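PDB 6KXD: ketosynthase from Streptomyces sp. MSC090213JE08, which probably condenses acyl chains with malonyl-ACP, with loss of carbon dioxide, to give 3-oxoacyl-ACP in the highly reducing type II polyketide synthase that makes ishigamide. Local coordinates for residues V10-F15 with L402-Y407; V106-T111 with V177-D182; E241-A246 with A251-E256. All blocks are in the same frame, centred on the assembly; numbering follows the deposited sequence.

Contact 1 (V10-F15 with L402-Y407)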
ATOM      1  N   VAL A  10       1.811  -6.351 -21.848  1.00 54.62           N
ATOM      2  CA  VAL A  10       0.686  -6.355 -20.913  1.00 52.30           C
ATOM      3  C   VAL A  10      -0.350  -5.335 -21.380  1.00 46.48           C
ATOM      4  O   VAL A  10       0.002  -4.174 -21.640  1.00 55.20           O
ATOM      5  CB  VAL A  10       1.175  -5.999 -19.497  1.00 49.33           C
ATOM      6  CG1 VAL A  10       0.026  -5.944 -18.492  1.00 49.10           C
ATOM      7  CG2 VAL A  10       2.294  -6.930 -19.059  1.00 52.99           C
ATOM      8  N   VAL A  11      -1.619  -5.735 -21.364  1.00 52.44           N
ATOM      9  CA  VAL A  11      -2.693  -4.984 -21.950  1.00 47.89           C
ATOM     10  C   VAL A  11      -3.849  -4.850 -20.962  1.00 50.37           C
ATOM     11  O   VAL A  11      -4.027  -5.668 -20.075  1.00 49.31           O
ATOM     12  CB  VAL A  11      -3.136  -5.630 -23.279  1.00 54.40           C
ATOM     13  CG1 VAL A  11      -2.084  -5.405 -24.364  1.00 51.96           C
ATOM     14  CG2 VAL A  11      -3.444  -7.117 -23.126  1.00 50.63           C
ATOM     15  N   LEU A  12      -4.605  -3.765 -21.146  1.00 49.41           N
ATOM     16  CA  LEU A  12      -5.761  -3.449 -20.370  1.00 49.70           C
ATOM     17  C   LEU A  12      -6.980  -4.004 -21.083  1.00 54.42           C
ATOM     18  O   LEU A  12      -7.409  -3.416 -22.080  1.00 56.77           O
ATOM     19  CB  LEU A  12      -5.891  -1.932 -20.211  1.00 50.29           C
ATOM     20  CG  LEU A  12      -4.777  -1.275 -19.389  1.00 53.46           C
ATOM     21  CD1 LEU A  12      -4.848   0.242 -19.423  1.00 50.97           C
ATOM     22  CD2 LEU A  12      -4.825  -1.762 -17.947  1.00 52.04           C
ATOM     23  N   THR A  13      -7.558  -5.061 -20.515  1.00 49.99           N
ATOM     24  CA  THR A  13      -8.718  -5.718 -21.086  1.00 58.36           C
ATOM     25  C   THR A  13     -10.019  -5.362 -20.368  1.00 54.54           C
ATOM     26  O   THR A  13     -11.090  -5.692 -20.870  1.00 55.56           O
ATOM     27  CB  THR A  13      -8.507  -7.229 -21.095  1.00 60.49           C
ATOM     28  OG1 THR A  13      -8.192  -7.624 -19.762  1.00 52.63           O
ATOM     29  CG2 THR A  13      -7.387  -7.627 -22.027  1.00 65.17           C
ATOM     30  N   GLY A  14      -9.961  -4.721 -19.194  1.00 46.06           N
ATOM     31  CA  GLY A  14     -11.193  -4.365 -18.497  1.00 44.47           C
ATOM     32  C   GLY A  14     -11.003  -3.147 -17.615  1.00 51.29           C
ATOM     33  O   GLY A  14      -9.926  -2.952 -17.063  1.00 48.81           O
ATOM     34  N   PHE A  15     -12.041  -2.315 -17.548  1.00 45.00           N
ATOM     35  CA  PHE A  15     -12.095  -1.156 -16.692  1.00 47.21           C
ATOM     36  C   PHE A  15     -13.361  -1.207 -15.864  1.00 50.03           C
ATOM     37  O   PHE A  15     -14.456  -1.431 -16.392  1.00 53.75           O
ATOM     38  CB  PHE A  15     -12.151   0.159 -17.478  1.00 47.35           C
ATOM     39  CG  PHE A  15     -10.957   0.467 -18.346  1.00 51.16           C
ATOM     40  CD1 PHE A  15      -9.677   0.116 -17.957  1.00 51.79           C
ATOM     41  CD2 PHE A  15     -11.111   1.174 -19.533  1.00 53.07           C
ATOM     42  CE1 PHE A  15      -8.583   0.430 -18.747  1.00 55.49           C
ATOM     43  CE2 PHE A  15     -10.016   1.510 -20.308  1.00 57.64           C
ATOM     44  CZ  PHE A  15      -8.751   1.134 -19.916  1.00 56.00           C
ATOM     45  N   LEU A 402       2.757   6.461 -14.971  1.00 39.63           N
ATOM     46  CA  LEU A 402       2.352   5.354 -15.769  1.00 41.67           C
ATOM     47  C   LEU A 402       2.212   5.805 -17.224  1.00 44.29           C
ATOM     48  O   LEU A 402       1.682   6.889 -17.460  1.00 46.55           O
ATOM     49  CB  LEU A 402       1.014   4.872 -15.222  1.00 41.54           C
ATOM     50  CG  LEU A 402       0.271   3.811 -16.024  1.00 44.05           C
ATOM     51  CD1 LEU A 402       0.955   2.467 -15.882  1.00 47.16           C
ATOM     52  CD2 LEU A 402      -1.186   3.737 -15.580  1.00 46.89           C
ATOM     53  N   ILE A 403       2.705   4.961 -18.126  1.00 48.03           N
ATOM     54  CA  ILE A 403       2.649   5.189 -19.568  1.00 51.79           C
ATOM     55  C   ILE A 403       1.834   4.061 -20.180  1.00 49.59           C
ATOM     56  O   ILE A 403       2.211   2.875 -20.076  1.00 47.50           O
ATOM     57  CB  ILE A 403       4.035   5.270 -20.227  1.00 53.07           C
ATOM     58  CG1 ILE A 403       5.036   6.183 -19.512  1.00 53.39           C
ATOM     59  CG2 ILE A 403       3.877   5.652 -21.691  1.00 59.21           C
ATOM     60  CD1 ILE A 403       4.669   7.637 -19.429  1.00 58.56           C
ATOM     61  N   LEU A 404       0.726   4.468 -20.820  1.00 44.35           N
ATOM     62  CA  LEU A 404      -0.139   3.633 -21.604  1.00 49.74           C
ATOM     63  C   LEU A 404       0.009   3.991 -23.090  1.00 50.71           C
ATOM     64  O   LEU A 404       0.390   5.110 -23.423  1.00 49.47           O
ATOM     65  CB  LEU A 404      -1.573   3.874 -21.131  1.00 50.18           C
ATOM     66  CG  LEU A 404      -1.856   3.550 -19.662  1.00 50.24           C
ATOM     67  CD1 LEU A 404      -3.295   3.848 -19.317  1.00 51.61           C
ATOM     68  CD2 LEU A 404      -1.538   2.101 -19.364  1.00 50.87           C
ATOM     69  N   GLY A 405      -0.304   3.017 -23.947  1.00 57.23           N
ATOM     70  CA  GLY A 405      -0.201   3.108 -25.390  1.00 58.17           C
ATOM     71  C   GLY A 405      -1.355   2.409 -26.082  1.00 59.03           C
ATOM     72  O   GLY A 405      -2.042   1.573 -25.475  1.00 53.16           O
ATOM     73  N   THR A 406      -1.589   2.757 -27.358  1.00 59.71           N
ATOM     74  CA  THR A 406      -2.615   2.063 -28.142  1.00 61.01           C
ATOM     75  C   THR A 406      -2.109   0.644 -28.380  1.00 60.16           C
ATOM     76  O   THR A 406      -0.922   0.468 -28.603  1.00 56.32           O
ATOM     77  CB  THR A 406      -2.936   2.770 -29.470  1.00 65.38           C
ATOM     78  OG1 THR A 406      -3.253   4.136 -29.204  1.00 71.33           O
ATOM     79  CG2 THR A 406      -4.100   2.131 -30.203  1.00 58.23           C
ATOM     80  N   TYR A 407      -2.998  -0.347 -28.357  1.00 66.17           N
ATOM     81  CA  TYR A 407      -2.545  -1.687 -28.590  1.00 70.27           C
ATOM     82  C   TYR A 407      -2.098  -1.812 -30.050  1.00 77.30           C
ATOM     83  O   TYR A 407      -2.907  -1.560 -30.930  1.00 62.16           O
ATOM     84  CB  TYR A 407      -3.622  -2.718 -28.255  1.00 76.92           C
ATOM     85  CG  TYR A 407      -3.275  -4.081 -28.794  1.00 83.32           C
ATOM     86  CD1 TYR A 407      -1.978  -4.564 -28.698  1.00 80.53           C
ATOM     87  CD2 TYR A 407      -4.216  -4.864 -29.447  1.00 86.90           C
ATOM     88  CE1 TYR A 407      -1.626  -5.795 -29.221  1.00 88.93           C
ATOM     89  CE2 TYR A 407      -3.877  -6.104 -29.965  1.00 92.08           C
ATOM     90  CZ  TYR A 407      -2.578  -6.571 -29.852  1.00 89.12           C
ATOM     91  OH  TYR A 407      -2.206  -7.785 -30.350  1.00 99.80           O
TER

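Contact 2 (V106-T111 with V177-D182)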
ATOM      1  N   VAL A 106      -2.797 -11.332  -9.367  1.00 40.67           N
ATOM      2  CA  VAL A 106      -2.494 -10.340  -8.426  1.00 40.12           C
ATOM      3  C   VAL A 106      -3.714  -9.409  -8.373  1.00 39.66           C
ATOM      4  O   VAL A 106      -4.234  -9.031  -9.404  1.00 40.69           O
ATOM      5  CB  VAL A 106      -1.181  -9.615  -8.778  1.00 43.39           C
ATOM      6  CG1 VAL A 106      -1.041  -8.291  -8.043  1.00 52.12           C
ATOM      7  CG2 VAL A 106       0.019 -10.497  -8.500  1.00 41.74           C
ATOM      8  N   ILE A 107      -4.121  -9.038  -7.153  1.00 37.31           N
ATOM      9  CA  ILE A 107      -5.133  -8.027  -6.921  1.00 36.54           C
ATOM     10  C   ILE A 107      -4.485  -6.967  -6.048  1.00 36.13           C
ATOM     11  O   ILE A 107      -4.113  -7.256  -4.949  1.00 37.56           O
ATOM     12  CB  ILE A 107      -6.367  -8.615  -6.232  1.00 39.18           C
ATOM     13  CG1 ILE A 107      -7.031  -9.695  -7.082  1.00 41.66           C
ATOM     14  CG2 ILE A 107      -7.332  -7.501  -5.843  1.00 41.63           C
ATOM     15  CD1 ILE A 107      -8.193 -10.359  -6.378  1.00 42.32           C
ATOM     16  N   THR A 108      -4.332  -5.780  -6.590  1.00 38.26           N
ATOM     17  CA  THR A 108      -3.601  -4.744  -5.894  1.00 35.93           C
ATOM     18  C   THR A 108      -4.420  -3.467  -6.037  1.00 37.45           C
ATOM     19  O   THR A 108      -4.699  -3.028  -7.161  1.00 40.11           O
ATOM     20  CB  THR A 108      -2.147  -4.724  -6.365  1.00 46.41           C
ATOM     21  OG1 THR A 108      -1.475  -3.636  -5.732  1.00 55.23           O
ATOM     22  CG2 THR A 108      -2.039  -4.614  -7.859  1.00 50.95           C
ATOM     23  N   VAL A 109      -4.904  -3.023  -4.871  1.00 38.26           N
ATOM     24  CA  VAL A 109      -5.760  -1.908  -4.703  1.00 37.25           C
ATOM     25  C   VAL A 109      -4.988  -0.865  -3.908  1.00 36.05           C
ATOM     26  O   VAL A 109      -4.536  -1.121  -2.817  1.00 37.18           O
ATOM     27  CB  VAL A 109      -7.062  -2.256  -3.973  1.00 42.82           C
ATOM     28  CG1 VAL A 109      -7.912  -1.013  -3.823  1.00 47.55           C
ATOM     29  CG2 VAL A 109      -7.838  -3.339  -4.707  1.00 48.42           C
ATOM     30  N   GLY A 110      -4.928   0.326  -4.467  1.00 36.83           N
ATOM     31  CA  GLY A 110      -4.334   1.453  -3.799  1.00 38.94           C
ATOM     32  C   GLY A 110      -5.343   2.134  -2.908  1.00 38.39           C
ATOM     33  O   GLY A 110      -6.522   2.135  -3.207  1.00 39.40           O
ATOM     34  N   THR A 111      -4.883   2.769  -1.833  1.00 38.92           N
ATOM     35  CA  THR A 111      -5.750   3.576  -1.016  1.00 39.03           C
ATOM     36  C   THR A 111      -4.957   4.633  -0.257  1.00 41.56           C
ATOM     37  O   THR A 111      -3.786   4.423   0.062  1.00 41.56           O
ATOM     38  CB  THR A 111      -6.554   2.744  -0.012  1.00 39.27           C
ATOM     39  OG1 THR A 111      -7.658   3.571   0.344  1.00 38.99           O
ATOM     40  CG2 THR A 111      -5.811   2.377   1.242  1.00 38.60           C
ATOM     41  N   VAL A 177      -1.109  -0.476 -10.619  1.00 38.78           N
ATOM     42  CA  VAL A 177      -1.074  -0.841 -12.012  1.00 40.43           C
ATOM     43  C   VAL A 177       0.350  -1.280 -12.368  1.00 39.71           C
ATOM     44  O   VAL A 177       0.548  -2.296 -13.028  1.00 40.50           O
ATOM     45  CB  VAL A 177      -1.558   0.317 -12.916  1.00 39.99           C
ATOM     46  CG1 VAL A 177      -1.304   0.019 -14.373  1.00 47.23           C
ATOM     47  CG2 VAL A 177      -3.030   0.648 -12.713  1.00 42.11           C
ATOM     48  N   GLY A 178       1.333  -0.507 -11.914  1.00 40.54           N
ATOM     49  CA  GLY A 178       2.727  -0.814 -12.143  1.00 41.83           C
ATOM     50  C   GLY A 178       3.112  -2.160 -11.558  1.00 40.68           C
ATOM     51  O   GLY A 178       3.803  -2.955 -12.198  1.00 41.71           O
ATOM     52  N   TYR A 179       2.589  -2.466 -10.364  1.00 38.94           N
ATOM     53  CA  TYR A 179       2.857  -3.737  -9.750  1.00 39.77           C
ATOM     54  C   TYR A 179       2.231  -4.866 -10.559  1.00 39.76           C
ATOM     55  O   TYR A 179       2.833  -5.937 -10.749  1.00 40.84           O
ATOM     56  CB  TYR A 179       2.364  -3.795  -8.306  1.00 36.63           C
ATOM     57  CG  TYR A 179       2.814  -5.053  -7.613  1.00 37.87           C
ATOM     58  CD1 TYR A 179       4.150  -5.439  -7.659  1.00 37.61           C
ATOM     59  CD2 TYR A 179       1.917  -5.903  -6.997  1.00 41.80           C
ATOM     60  CE1 TYR A 179       4.591  -6.597  -7.034  1.00 39.79           C
ATOM     61  CE2 TYR A 179       2.352  -7.052  -6.350  1.00 43.51           C
ATOM     62  CZ  TYR A 179       3.691  -7.402  -6.376  1.00 42.50           C
ATOM     63  OH  TYR A 179       4.152  -8.525  -5.755  1.00 42.45           O
ATOM     64  N   GLY A 180       1.017  -4.641 -11.033  1.00 36.65           N
ATOM     65  CA  GLY A 180       0.395  -5.602 -11.942  1.00 42.30           C
ATOM     66  C   GLY A 180       1.279  -5.827 -13.149  1.00 41.49           C
ATOM     67  O   GLY A 180       1.468  -6.932 -13.570  1.00 41.50           O
ATOM     68  N   LEU A 181       1.808  -4.751 -13.708  1.00 43.23           N
ATOM     69  CA  LEU A 181       2.623  -4.830 -14.884  1.00 45.73           C
ATOM     70  C   LEU A 181       3.860  -5.666 -14.564  1.00 48.81           C
ATOM     71  O   LEU A 181       4.184  -6.606 -15.285  1.00 47.99           O
ATOM     72  CB  LEU A 181       2.999  -3.422 -15.327  1.00 46.00           C
ATOM     73  CG  LEU A 181       4.110  -3.353 -16.362  1.00 49.95           C
ATOM     74  CD1 LEU A 181       3.616  -3.918 -17.678  1.00 47.34           C
ATOM     75  CD2 LEU A 181       4.594  -1.920 -16.481  1.00 50.51           C
ATOM     76  N   ASP A 182       4.541  -5.331 -13.468  1.00 42.28           N
ATOM     77  CA  ASP A 182       5.741  -6.062 -13.095  1.00 44.71           C
ATOM     78  C   ASP A 182       5.401  -7.520 -12.822  1.00 47.33           C
ATOM     79  O   ASP A 182       6.185  -8.421 -13.188  1.00 43.84           O
ATOM     80  CB  ASP A 182       6.389  -5.434 -11.871  1.00 42.10           C
ATOM     81  CG  ASP A 182       7.080  -4.136 -12.188  1.00 48.47           C
ATOM     82  OD1 ASP A 182       7.432  -3.927 -13.401  1.00 45.96           O
ATOM     83  OD2 ASP A 182       7.313  -3.368 -11.228  1.00 43.07           O
TER

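Contact 3 (E241-A246 with A251-E256)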
ATOM      1  N   GLU A 241      -3.549  -7.940 -18.289  1.00 46.69           N
ATOM      2  CA  GLU A 241      -3.393  -9.310 -18.773  1.00 45.21           C
ATOM      3  C   GLU A 241      -2.187  -9.391 -19.682  1.00 42.93           C
ATOM      4  O   GLU A 241      -1.890  -8.425 -20.376  1.00 45.36           O
ATOM      5  CB  GLU A 241      -4.608  -9.728 -19.599  1.00 57.41           C
ATOM      6  CG  GLU A 241      -5.753 -10.274 -18.784  1.00 62.93           C
ATOM      7  CD  GLU A 241      -6.860 -10.882 -19.641  1.00 67.07           C
ATOM      8  OE1 GLU A 241      -7.888 -10.194 -19.837  1.00 60.38           O
ATOM      9  OE2 GLU A 241      -6.692 -12.041 -20.107  1.00 69.88           O
ATOM     10  N   SER A 242      -1.490 -10.529 -19.661  1.00 50.37           N
ATOM     11  CA  SER A 242      -0.411 -10.714 -20.632  1.00 55.73           C
ATOM     12  C   SER A 242      -1.045 -10.608 -22.019  1.00 50.49           C
ATOM     13  O   SER A 242      -2.189 -11.016 -22.186  1.00 48.12           O
ATOM     14  CB  SER A 242       0.304 -12.016 -20.458  1.00 57.77           C
ATOM     15  OG  SER A 242      -0.536 -13.095 -20.818  1.00 56.01           O
ATOM     16  N   LEU A 243      -0.340  -9.992 -22.973  1.00 57.07           N
ATOM     17  CA  LEU A 243      -0.850  -9.985 -24.358  1.00 62.34           C
ATOM     18  C   LEU A 243      -1.221 -11.414 -24.790  1.00 64.09           C
ATOM     19  O   LEU A 243      -2.272 -11.623 -25.366  1.00 67.35           O
ATOM     20  CB  LEU A 243       0.192  -9.381 -25.299  1.00 60.66           C
ATOM     21  CG  LEU A 243      -0.235  -9.348 -26.771  1.00 63.69           C
ATOM     22  CD1 LEU A 243      -1.529  -8.560 -26.925  1.00 65.24           C
ATOM     23  CD2 LEU A 243       0.864  -8.758 -27.647  1.00 70.08           C
ATOM     24  N   GLU A 244      -0.341 -12.381 -24.505  1.00 69.35           N
ATOM     25  CA  GLU A 244      -0.561 -13.787 -24.829  1.00 70.33           C
ATOM     26  C   GLU A 244      -1.954 -14.225 -24.382  1.00 73.69           C
ATOM     27  O   GLU A 244      -2.687 -14.832 -25.138  1.00 64.45           O
ATOM     28  CB  GLU A 244       0.401 -14.696 -24.071  1.00 78.82           C
ATOM     29  CG  GLU A 244       1.740 -14.918 -24.729  1.00 88.05           C
ATOM     30  CD  GLU A 244       2.696 -15.634 -23.788  1.00 98.79           C
ATOM     31  OE1 GLU A 244       2.807 -16.879 -23.895  1.00 91.19           O
ATOM     32  OE2 GLU A 244       3.297 -14.949 -22.918  1.00100.11           O
ATOM     33  N   SER A 245      -2.258 -13.962 -23.105  1.00 68.17           N
ATOM     34  CA  SER A 245      -3.470 -14.425 -22.448  1.00 66.09           C
ATOM     35  C   SER A 245      -4.712 -13.702 -22.989  1.00 60.13           C
ATOM     36  O   SER A 245      -5.781 -14.257 -23.054  1.00 61.87           O
ATOM     37  CB  SER A 245      -3.362 -14.218 -20.960  1.00 70.95           C
ATOM     38  OG  SER A 245      -4.642 -14.351 -20.366  1.00 74.77           O
ATOM     39  N   ALA A 246      -4.568 -12.414 -23.294  1.00 66.59           N
ATOM     40  CA  ALA A 246      -5.650 -11.614 -23.857  1.00 66.46           C
ATOM     41  C   ALA A 246      -5.987 -12.113 -25.275  1.00 75.69           C
ATOM     42  O   ALA A 246      -7.144 -12.456 -25.557  1.00 71.25           O
ATOM     43  CB  ALA A 246      -5.235 -10.165 -23.866  1.00 68.27           C
ATOM     44  N   ALA A 251     -10.111 -11.481 -26.040  1.00 75.07           N
ATOM     45  CA  ALA A 251     -10.452 -10.337 -25.215  1.00 67.99           C
ATOM     46  C   ALA A 251     -10.330  -9.046 -26.031  1.00 58.84           C
ATOM     47  O   ALA A 251      -9.390  -8.856 -26.795  1.00 67.44           O
ATOM     48  CB  ALA A 251      -9.557 -10.309 -23.997  1.00 67.32           C
ATOM     49  N   ARG A 252     -11.293  -8.143 -25.863  1.00 64.05           N
ATOM     50  CA  ARG A 252     -11.147  -6.778 -26.355  1.00 62.56           C
ATOM     51  C   ARG A 252     -10.083  -6.083 -25.479  1.00 60.98           C
ATOM     52  O   ARG A 252     -10.197  -6.079 -24.269  1.00 59.87           O
ATOM     53  CB  ARG A 252     -12.519  -6.091 -26.330  1.00 59.38           C
ATOM     54  CG  ARG A 252     -12.510  -4.626 -26.735  1.00 62.66           C
ATOM     55  CD  ARG A 252     -12.298  -3.678 -25.563  1.00 56.57           C
ATOM     56  NE  ARG A 252     -13.429  -3.600 -24.646  1.00 55.01           N
ATOM     57  CZ  ARG A 252     -13.580  -4.308 -23.528  1.00 60.23           C
ATOM     58  NH1 ARG A 252     -12.565  -4.951 -22.964  1.00 63.57           N
ATOM     59  NH2 ARG A 252     -14.771  -4.379 -22.976  1.00 58.45           N
ATOM     60  N   ILE A 253      -9.077  -5.483 -26.119  1.00 62.92           N
ATOM     61  CA  ILE A 253      -7.973  -4.802 -25.469  1.00 59.54           C
ATOM     62  C   ILE A 253      -8.169  -3.283 -25.592  1.00 66.33           C
ATOM     63  O   ILE A 253      -8.138  -2.751 -26.685  1.00 59.60           O
ATOM     64  CB  ILE A 253      -6.652  -5.283 -26.100  1.00 65.01           C
ATOM     65  CG1 ILE A 253      -6.393  -6.762 -25.783  1.00 71.55           C
ATOM     66  CG2 ILE A 253      -5.499  -4.384 -25.697  1.00 63.15           C
ATOM     67  CD1 ILE A 253      -5.221  -7.369 -26.514  1.00 69.24           C
ATOM     68  N   HIS A 254      -8.347  -2.596 -24.452  1.00 58.34           N
ATOM     69  CA  HIS A 254      -8.605  -1.159 -24.407  1.00 59.72           C
ATOM     70  C   HIS A 254      -7.331  -0.394 -24.781  1.00 66.94           C
ATOM     71  O   HIS A 254      -7.391   0.543 -25.582  1.00 68.08           O
ATOM     72  CB  HIS A 254      -9.076  -0.695 -23.021  1.00 56.57           C
ATOM     73  CG  HIS A 254     -10.450  -1.097 -22.607  1.00 57.66           C
ATOM     74  ND1 HIS A 254     -11.595  -0.574 -23.199  1.00 65.47           N
ATOM     75  CD2 HIS A 254     -10.883  -1.873 -21.588  1.00 59.24           C
ATOM     76  CE1 HIS A 254     -12.665  -1.053 -22.594  1.00 64.96           C
ATOM     77  NE2 HIS A 254     -12.255  -1.865 -21.603  1.00 63.81           N
ATOM     78  N   ALA A 255      -6.200  -0.783 -24.167  1.00 61.73           N
ATOM     79  CA  ALA A 255      -4.903  -0.152 -24.381  1.00 59.11           C
ATOM     80  C   ALA A 255      -3.796  -1.082 -23.862  1.00 56.44           C
ATOM     81  O   ALA A 255      -4.051  -2.168 -23.365  1.00 52.10           O
ATOM     82  CB  ALA A 255      -4.878   1.211 -23.721  1.00 63.86           C
ATOM     83  N   GLU A 256      -2.549  -0.693 -24.103  1.00 58.10           N
ATOM     84  CA  GLU A 256      -1.418  -1.451 -23.668  1.00 57.01           C
ATOM     85  C   GLU A 256      -0.785  -0.685 -22.497  1.00 50.93           C
ATOM     86  O   GLU A 256      -0.783   0.553 -22.484  1.00 57.34           O
ATOM     87  CB  GLU A 256      -0.439  -1.667 -24.823  1.00 58.31           C
ATOM     88  CG  GLU A 256       0.615  -2.704 -24.505  1.00 63.19           C
ATOM     89  CD  GLU A 256       1.656  -2.954 -25.579  1.00 67.22           C
ATOM     90  OE1 GLU A 256       1.483  -2.448 -26.699  1.00 70.08           O
ATOM     91  OE2 GLU A 256       2.642  -3.661 -25.276  1.00 69.36           O
TER

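Contact 1 (V10-F15 with L402-Y407)
Leu12 and Leu404 make the tight half of this contact. The CD1 methyl of Leu12 reaches both methyls of Leu404, lying 3.8 Å from Leu404 CD2 and 3.9 Å from Leu404 CD1, and the two side chains meet at roughly a right angle. In each leucine CG stands anti to the carbonyl carbon (chi1 -66° for Leu12, -60° for Leu404), which carries the branch out toward the other strand. The same Leu12 CD1 also sits in the plane of the Phe15 ring at its edge, 3.8 Å from Phe15 CE1, while Ile353 of helix 341-355 touches Leu404. Strands 10-19 and 398-405 are not neighbours in the mixed sheet of this thiolase-like fold: each pairs antiparallel with 255-264, which lies between them, and no backbone bond joins the two segments; side chains alone span the gap. The other half is looser. Beyond the end of strand 398-405, exposed Tyr407, the last modelled residue, approaches Val11 obliquely, with 4.4 Å between Val11 CG1 and Tyr407 CD1. That ring lies also against Leu243, Leu247 and Ile253, near the surface.

Contact 2 (V106-T111 with V177-D182)
Val106 and Thr108 both meet the CD2 side of the Tyr179 ring, but from different directions. Val106 approaches obliquely, its CG1 at 3.9 Å from Tyr179 CD2 and 4.0 Å from Tyr179 CE2, and the two side chains cross at about a right angle. CG1 lies anti to the backbone N (chi1 163°), the torsion that extends this methyl toward the helix. Thr108 comes instead to the ring edge, near the ring plane, where Thr108 CG2 is 4.2 Å from Tyr179 CD2; the same methyl lies 4.4 Å from Gly180 N. Gly180 is where the backbones come nearest, its CA 6.6 Å from the CA of Val106. The segment axes approach to 8.4 Å and run nearly antiparallel, at 161°. This is the geometry of a beta-alpha-beta crossover: helix 172-185 connects parallel strands 161-166 and 191-198 and lies over strand 105-110, which pairs with both. The buried position of this helix after strand 161-166 is consistent with the central helix that carries the nucleophilic cysteine at its start in ketosynthases. Arg190 and Tyr187 of the neighbouring subunit also lie against Tyr179. No hydrogen bond joins the segments; the polar ends are engaged elsewhere: Thr108 OG1 bonds to Thr164 O, and Tyr179 OH to Glu162 OE2. Every touching residue is buried, which implies that apolar contact holds helix to strand, while the bond to Glu162 holds the far end of Tyr179 and the bond to Thr164 O fixes the turn of Thr108.

Contact 3 (E241-A246 with A251-E256)
Glu241 OE1, which lies 4.5 Å from Ala251 CB, is gripped by a salt bridge from Arg249 and a hydrogen bond with Thr13 OG1. The second oxygen is engaged as well: Ser245 OG donates to the anti lone pair of Glu241 OE2 over 3.1 Å, and Arg103 forms a salt bridge with it. Two arginines about one buried carboxylate would be expected to stabilise its negative charge. Across the contact itself the direct polar link is backbone to backbone, from Ala251 N to Ala246 O at 3.2 Å. Its N-H...O angle of 170° is nearly straight, although the donor is tilted 32° from the carbonyl plane. The connection is a compact strand-helix-strand passage: strand 234-242 runs into short helix 243-247, and the chain then turns into strand 255-264, on the other flank of strand 10-19. Ser242 is the N-cap of the helix, its OG accepting from Ser245 N at 3.0 Å. At the far end His254 and Ala255 both face Leu12, a classic beta bulge. Between these points Ile253 CD1 packs against the helix, 3.9 Å from Leu243 CD1 and 3.9 Å from Ala246 CB. Its CG1 is anti to the carbonyl carbon (chi1 -67°), directing that branch at the helix, and Leu243 and Ile253 cross at about a right angle. Val11 of strand 10-19 touches both Ala246 and Ile253. On the more exposed flank, the guanidinium of Arg252 has His254 NE2 over its centre, 3.3 Å above the plane.

All three contacts reach the same mixed sheet. Contacts 1 and 3 lie on the same side of the chain's centre, their own centres about 8 Å apart, and strand 10-19 binds them together: Leu12 O is 2.7 Å from His254 N, a probable hydrogen bond. Contact 2 is about 13 Å from contact 1, centre to centre, and meets it through methyls, with Val10 CG2 at 3.6 Å from Leu181 CD1 and Leu402 CD1 at 3.7 Å from Val177 CG1. Contacts 2 and 3 do not touch; their nearest atoms are about 7 Å apart. Contact 2 is on the helix that probably leads from the nucleophile, whereas contact 3, its centre about 21 Å from that of the chain, is the most peripheral.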